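Local structure of hydroxyglutarate synthase (Pseudomonas putida, 6W1G) at residues M241-E253 with I262-E274. The protein uses iron(II) and dioxygen to decarboxylate and hydroxylate 2-oxoadipate, giving (R)-2-hydroxyglutarate in D-lysine catabolism. Residues are numbered along the deposited sequence; the frame is centred on the assembly and turned at random. Where two conformers were deposited one is given.
Sequences MPAKGIPPKAVVE and ILLRQTSFKALQE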
loop_
_atom_site.group_PDB
_atom_site.type_symbol
_atom_site.label_atom_id
_atom_site.label_comp_id
_atom_site.label_asym_id
_atom_site.label_seq_id
_atom_site.Cartn_x
_atom_site.Cartn_y
_atom_site.Cartn_z
ATOM N N MET A 241 -16.577 5.050 13.120
ATOM C CA MET A 241 -16.013 6.295 12.550
ATOM C C MET A 241 -16.928 7.544 12.555
ATOM O O MET A 241 -16.434 8.661 12.852
ATOM C CB MET A 241 -15.502 6.076 11.130
ATOM C CG MET A 241 -14.145 5.438 11.049
ATOM S SD MET A 241 -13.637 4.777 9.482
ATOM C CE MET A 241 -13.043 6.236 8.697
ATOM N N PRO A 242 -18.255 7.395 12.369
ATOM C CA PRO A 242 -19.153 8.554 12.582
ATOM C C PRO A 242 -19.055 9.118 13.992
ATOM O O PRO A 242 -18.992 10.339 14.176
ATOM C CB PRO A 242 -20.556 7.995 12.298
ATOM C CG PRO A 242 -20.342 6.788 11.523
ATOM C CD PRO A 242 -19.007 6.207 11.925
ATOM N N ALA A 243 -19.079 8.256 15.011
ATOM C CA ALA A 243 -18.887 8.703 16.392
ATOM C C ALA A 243 -17.705 9.637 16.560
ATOM O O ALA A 243 -17.681 10.457 17.483
ATOM C CB ALA A 243 -18.574 7.514 17.275
ATOM N N LYS A 244 -16.680 9.483 15.742
ATOM C CA LYS A 244 -15.442 10.222 15.964
ATOM C C LYS A 244 -15.263 11.401 15.010
ATOM O O LYS A 244 -14.201 12.005 15.004
ATOM C CB LYS A 244 -14.243 9.261 15.881
ATOM C CG LYS A 244 -14.217 8.169 16.959
ATOM C CD LYS A 244 -14.091 8.759 18.347
ATOM C CE LYS A 244 -14.219 7.679 19.414
ATOM N NZ LYS A 244 -12.935 7.472 20.141
ATOM N N GLY A 245 -16.282 11.736 14.209
ATOM C CA GLY A 245 -16.173 12.885 13.325
ATOM C C GLY A 245 -15.450 12.661 12.021
ATOM O O GLY A 245 -15.009 13.632 11.393
ATOM N N ILE A 246 -15.292 11.405 11.584
ATOM C CA ILE A 246 -14.637 11.093 10.317
ATOM C C ILE A 246 -15.568 10.188 9.517
ATOM O O ILE A 246 -15.214 9.013 9.240
ATOM C CB ILE A 246 -13.223 10.523 10.549
ATOM C CG1 ILE A 246 -13.217 9.518 11.712
ATOM C CG2 ILE A 246 -12.252 11.679 10.829
ATOM C CD1 ILE A 246 -11.893 8.753 11.856
ATOM N N PRO A 247 -16.816 10.621 9.247
ATOM C CA PRO A 247 -17.737 9.716 8.550
ATOM C C PRO A 247 -17.123 9.320 7.230
ATOM O O PRO A 247 -16.763 10.195 6.414
ATOM C CB PRO A 247 -18.994 10.562 8.330
ATOM C CG PRO A 247 -18.541 11.939 8.428
ATOM C CD PRO A 247 -17.400 11.949 9.424
ATOM N N PRO A 248 -16.999 8.039 6.966
ATOM C CA PRO A 248 -16.341 7.657 5.721
ATOM C C PRO A 248 -17.369 7.521 4.618
ATOM O O PRO A 248 -18.578 7.521 4.843
ATOM C CB PRO A 248 -15.770 6.283 6.043
ATOM C CG PRO A 248 -16.784 5.686 6.984
ATOM C CD PRO A 248 -17.219 6.873 7.844
ATOM N N LYS A 249 -16.850 7.390 3.413
ATOM C CA LYS A 249 -17.686 6.986 2.308
ATOM C C LYS A 249 -18.305 5.634 2.611
ATOM O O LYS A 249 -17.624 4.692 3.055
ATOM C CB LYS A 249 -16.822 6.925 1.056
ATOM C CG LYS A 249 -16.235 8.275 0.609
ATOM C CD LYS A 249 -17.261 9.239 0.076
ATOM C CE LYS A 249 -16.571 10.230 -0.875
ATOM N NZ LYS A 249 -17.059 11.622 -0.706
ATOM N N ALA A 250 -19.612 5.535 2.412
ATOM C CA ALA A 250 -20.294 4.262 2.602
ATOM C C ALA A 250 -19.839 3.212 1.602
ATOM O O ALA A 250 -19.809 2.031 1.940
ATOM C CB ALA A 250 -21.792 4.454 2.452
ATOM N N VAL A 251 -19.513 3.607 0.372
ATOM C CA VAL A 251 -18.958 2.669 -0.588
ATOM C C VAL A 251 -17.551 2.280 -0.154
ATOM O O VAL A 251 -16.666 3.120 0.013
ATOM C CB VAL A 251 -18.925 3.291 -1.982
ATOM C CG1 VAL A 251 -18.162 2.413 -2.940
ATOM C CG2 VAL A 251 -20.327 3.541 -2.511
ATOM N N VAL A 252 -17.321 0.997 0.015
ATOM C CA VAL A 252 -16.007 0.473 0.330
ATOM C C VAL A 252 -15.429 -0.087 -0.956
ATOM O O VAL A 252 -16.064 -0.933 -1.611
ATOM C CB VAL A 252 -16.110 -0.597 1.430
ATOM C CG1 VAL A 252 -14.750 -1.220 1.690
ATOM C CG2 VAL A 252 -16.685 0.000 2.701
ATOM N N GLU A 253 -14.214 0.352 -1.305
ATOM C CA GLU A 253 -13.542 -0.198 -2.472
ATOM C C GLU A 253 -12.958 -1.556 -2.141
ATOM O O GLU A 253 -12.536 -1.785 -1.006
ATOM C CB GLU A 253 -12.416 0.725 -2.934
ATOM C CG GLU A 253 -12.903 2.108 -3.351
ATOM C CD GLU A 253 -11.768 2.941 -3.869
ATOM O OE1 GLU A 253 -11.180 3.714 -3.078
ATOM O OE2 GLU A 253 -11.425 2.779 -5.054
ATOM N N ILE A 262 -9.705 -11.098 0.335
ATOM C CA ILE A 262 -8.819 -11.095 -0.812
ATOM C C ILE A 262 -8.440 -9.654 -1.154
ATOM O O ILE A 262 -9.224 -8.718 -0.965
ATOM C CB ILE A 262 -9.432 -11.825 -2.036
ATOM C CG1 ILE A 262 -10.764 -11.189 -2.452
ATOM C CG2 ILE A 262 -9.580 -13.307 -1.716
ATOM C CD1 ILE A 262 -11.416 -11.912 -3.626
ATOM N N LEU A 263 -7.224 -9.488 -1.688
ATOM C CA LEU A 263 -6.707 -8.159 -2.030
ATOM C C LEU A 263 -6.806 -7.248 -0.822
ATOM O O LEU A 263 -6.229 -7.553 0.228
ATOM C CB LEU A 263 -7.342 -7.596 -3.297
ATOM C CG LEU A 263 -7.116 -8.464 -4.537
ATOM C CD1 LEU A 263 -7.700 -7.778 -5.777
ATOM C CD2 LEU A 263 -5.669 -8.782 -4.777
ATOM N N LEU A 264 -7.486 -6.092 -0.922
ATOM C CA LEU A 264 -7.691 -5.231 0.223
ATOM C C LEU A 264 -9.064 -4.583 0.075
ATOM O O LEU A 264 -9.641 -4.569 -1.010
ATOM C CB LEU A 264 -6.575 -4.218 0.402
ATOM C CG LEU A 264 -6.420 -3.150 -0.663
ATOM C CD1 LEU A 264 -7.404 -2.001 -0.507
ATOM C CD2 LEU A 264 -5.011 -2.585 -0.617
ATOM N N ARG A 265 -9.543 -4.006 1.173
ATOM C CA ARG A 265 -10.716 -3.158 1.192
ATOM C C ARG A 265 -10.304 -1.814 1.757
ATOM O O ARG A 265 -9.426 -1.746 2.626
ATOM C CB ARG A 265 -11.794 -3.738 2.066
ATOM C CG ARG A 265 -12.227 -5.134 1.656
ATOM C CD ARG A 265 -13.392 -5.667 2.495
ATOM N NE ARG A 265 -14.635 -5.053 2.043
ATOM C CZ ARG A 265 -15.723 -4.871 2.781
ATOM N NH1 ARG A 265 -15.748 -5.245 4.043
ATOM N NH2 ARG A 265 -16.802 -4.311 2.226
ATOM N N GLN A 266 -10.882 -0.727 1.233
ATOM C CA GLN A 266 -10.488 0.603 1.682
ATOM C C GLN A 266 -11.649 1.594 1.586
ATOM O O GLN A 266 -12.559 1.444 0.755
ATOM C CB GLN A 266 -9.327 1.166 0.869
ATOM C CG GLN A 266 -9.649 1.355 -0.592
ATOM C CD GLN A 266 -8.466 1.743 -1.500
ATOM O OE1 GLN A 266 -7.309 1.294 -1.335
ATOM N NE2 GLN A 266 -8.775 2.564 -2.492
ATOM N N THR A 267 -11.614 2.602 2.451
ATOM C CA THR A 267 -12.536 3.730 2.302
ATOM C C THR A 267 -11.817 4.970 2.822
ATOM O O THR A 267 -10.708 4.899 3.359
ATOM C CB THR A 267 -13.928 3.493 2.930
ATOM O OG1 THR A 267 -14.796 4.548 2.521
ATOM C CG2 THR A 267 -13.870 3.406 4.406
ATOM N N SER A 268 -12.444 6.114 2.619
ATOM C CA SER A 268 -11.825 7.415 2.827
ATOM C C SER A 268 -12.741 8.319 3.638
ATOM O O SER A 268 -13.941 8.050 3.818
ATOM C CB SER A 268 -11.480 8.097 1.471
ATOM O OG SER A 268 -12.690 8.344 0.766
ATOM N N PHE A 269 -12.133 9.391 4.141
ATOM C CA PHE A 269 -12.874 10.379 4.930
ATOM C C PHE A 269 -12.154 11.708 4.831
ATOM O O PHE A 269 -10.956 11.777 4.538
ATOM C CB PHE A 269 -12.968 9.923 6.387
ATOM C CG PHE A 269 -11.656 9.697 7.079
ATOM C CD1 PHE A 269 -11.003 8.468 7.008
ATOM C CD2 PHE A 269 -11.065 10.711 7.818
ATOM C CE1 PHE A 269 -9.800 8.284 7.642
ATOM C CE2 PHE A 269 -9.877 10.524 8.451
ATOM C CZ PHE A 269 -9.245 9.301 8.374
ATOM N N LYS A 270 -12.851 12.759 5.163
ATOM C CA LYS A 270 -12.241 14.070 5.224
ATOM C C LYS A 270 -11.536 14.199 6.563
ATOM O O LYS A 270 -12.144 14.032 7.617
ATOM C CB LYS A 270 -13.292 15.168 5.079
ATOM C CG LYS A 270 -12.663 16.573 5.007
ATOM C CD LYS A 270 -13.657 17.673 4.678
ATOM C CE LYS A 270 -13.033 19.072 4.674
ATOM N NZ LYS A 270 -14.063 20.079 4.371
ATOM N N ALA A 271 -10.244 14.524 6.523
ATOM C CA ALA A 271 -9.440 14.557 7.734
ATOM C C ALA A 271 -9.173 15.949 8.257
ATOM O O ALA A 271 -9.103 16.123 9.474
ATOM C CB ALA A 271 -8.115 13.843 7.524
ATOM N N LEU A 272 -9.001 16.955 7.393
ATOM C CA LEU A 272 -8.692 18.304 7.854
ATOM C C LEU A 272 -8.938 19.298 6.723
ATOM O O LEU A 272 -8.605 19.027 5.565
ATOM C CB LEU A 272 -7.230 18.377 8.320
ATOM C CG LEU A 272 -6.801 19.697 8.946
ATOM C CD1 LEU A 272 -7.424 19.906 10.279
ATOM C CD2 LEU A 272 -5.290 19.702 9.063
ATOM N N GLN A 273 -9.497 20.457 7.051
ATOM C CA GLN A 273 -9.541 21.572 6.112
ATOM C C GLN A 273 -8.302 22.438 6.321
ATOM O O GLN A 273 -8.106 22.998 7.399
ATOM C CB GLN A 273 -10.806 22.390 6.311
ATOM C CG GLN A 273 -11.082 23.399 5.199
ATOM C CD GLN A 273 -11.426 22.794 3.827
ATOM O OE1 GLN A 273 -11.482 21.574 3.642
ATOM N NE2 GLN A 273 -11.676 23.675 2.860
ATOM N N GLU A 274 -7.456 22.516 5.318
ATOM C CA GLU A 274 -6.238 23.314 5.399
ATOM C C GLU A 274 -6.409 24.630 4.647
ATOM O O GLU A 274 -7.297 24.804 3.809
ATOM C CB GLU A 274 -5.050 22.543 4.834
ATOM C CG GLU A 274 -4.258 21.815 5.925
ATOM C CD GLU A 274 -3.614 22.776 6.945
ATOM O OE1 GLU A 274 -3.699 24.007 6.770
ATOM O OE2 GLU A 274 -2.996 22.280 7.921
HETATM O O HOH W 1 -14.027 15.100 9.135
HETATM O O HOH W 2 -15.510 12.500 6.015
HETATM O O HOH W 3 -16.320 -3.528 -0.459
#
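Glu253 OE1 takes a 2.7 Å hydrogen bond from Gln266 NE2, nearly straight at 166°. The same two residues form the single antiparallel bridge, a hydrogen-bonded pair, that joins the loop after helix 234-240 to strand 264-275: Glu253 N to Gln266 O (2.9 Å) and Gln266 N to Glu253 O (3.0 Å). OE1 lies in the plane of the Gln266 amide, yet the donor comes from above the carboxylate, whose plane is turned 74° from that of the amide. The other edge of the strand pairs with strand 288-298, which carries the metal ligand Glu294. The Gln266 side chain lies about 5 Å from the nickel that occupies the iron site; its bond to Glu253 OE1 probably helps position this amide beside the metal ligands. Farther along, Lys249 gives its backbone N-H to Ser268 O. Thr267 chi1 of -170° turns OG1 to Lys249 O (2.9 Å), which it meets tilted from the carbonyl plane, while CG2 meets Pro248 CB. Val252 CG1 covers one face of the Arg265 guanidinium, 3.7 Å from NH2; a salt bridge to Asp235 holds NH1, and water 3, in plane at the edge, accepts from NH2 and lies near Val252 O. At the other end the Phe269 ring is buried under the loop: Ile246 runs alongside it, CD1 over one face and CG2 3.4 Å from Phe269 CD2, and Met241 crosses at about a right angle. Two waters tie Gly245 O and Pro247 O to the backbone of Lys270, and the bent end of Met241 brings CE to 3.5 Å from Phe269 CD1.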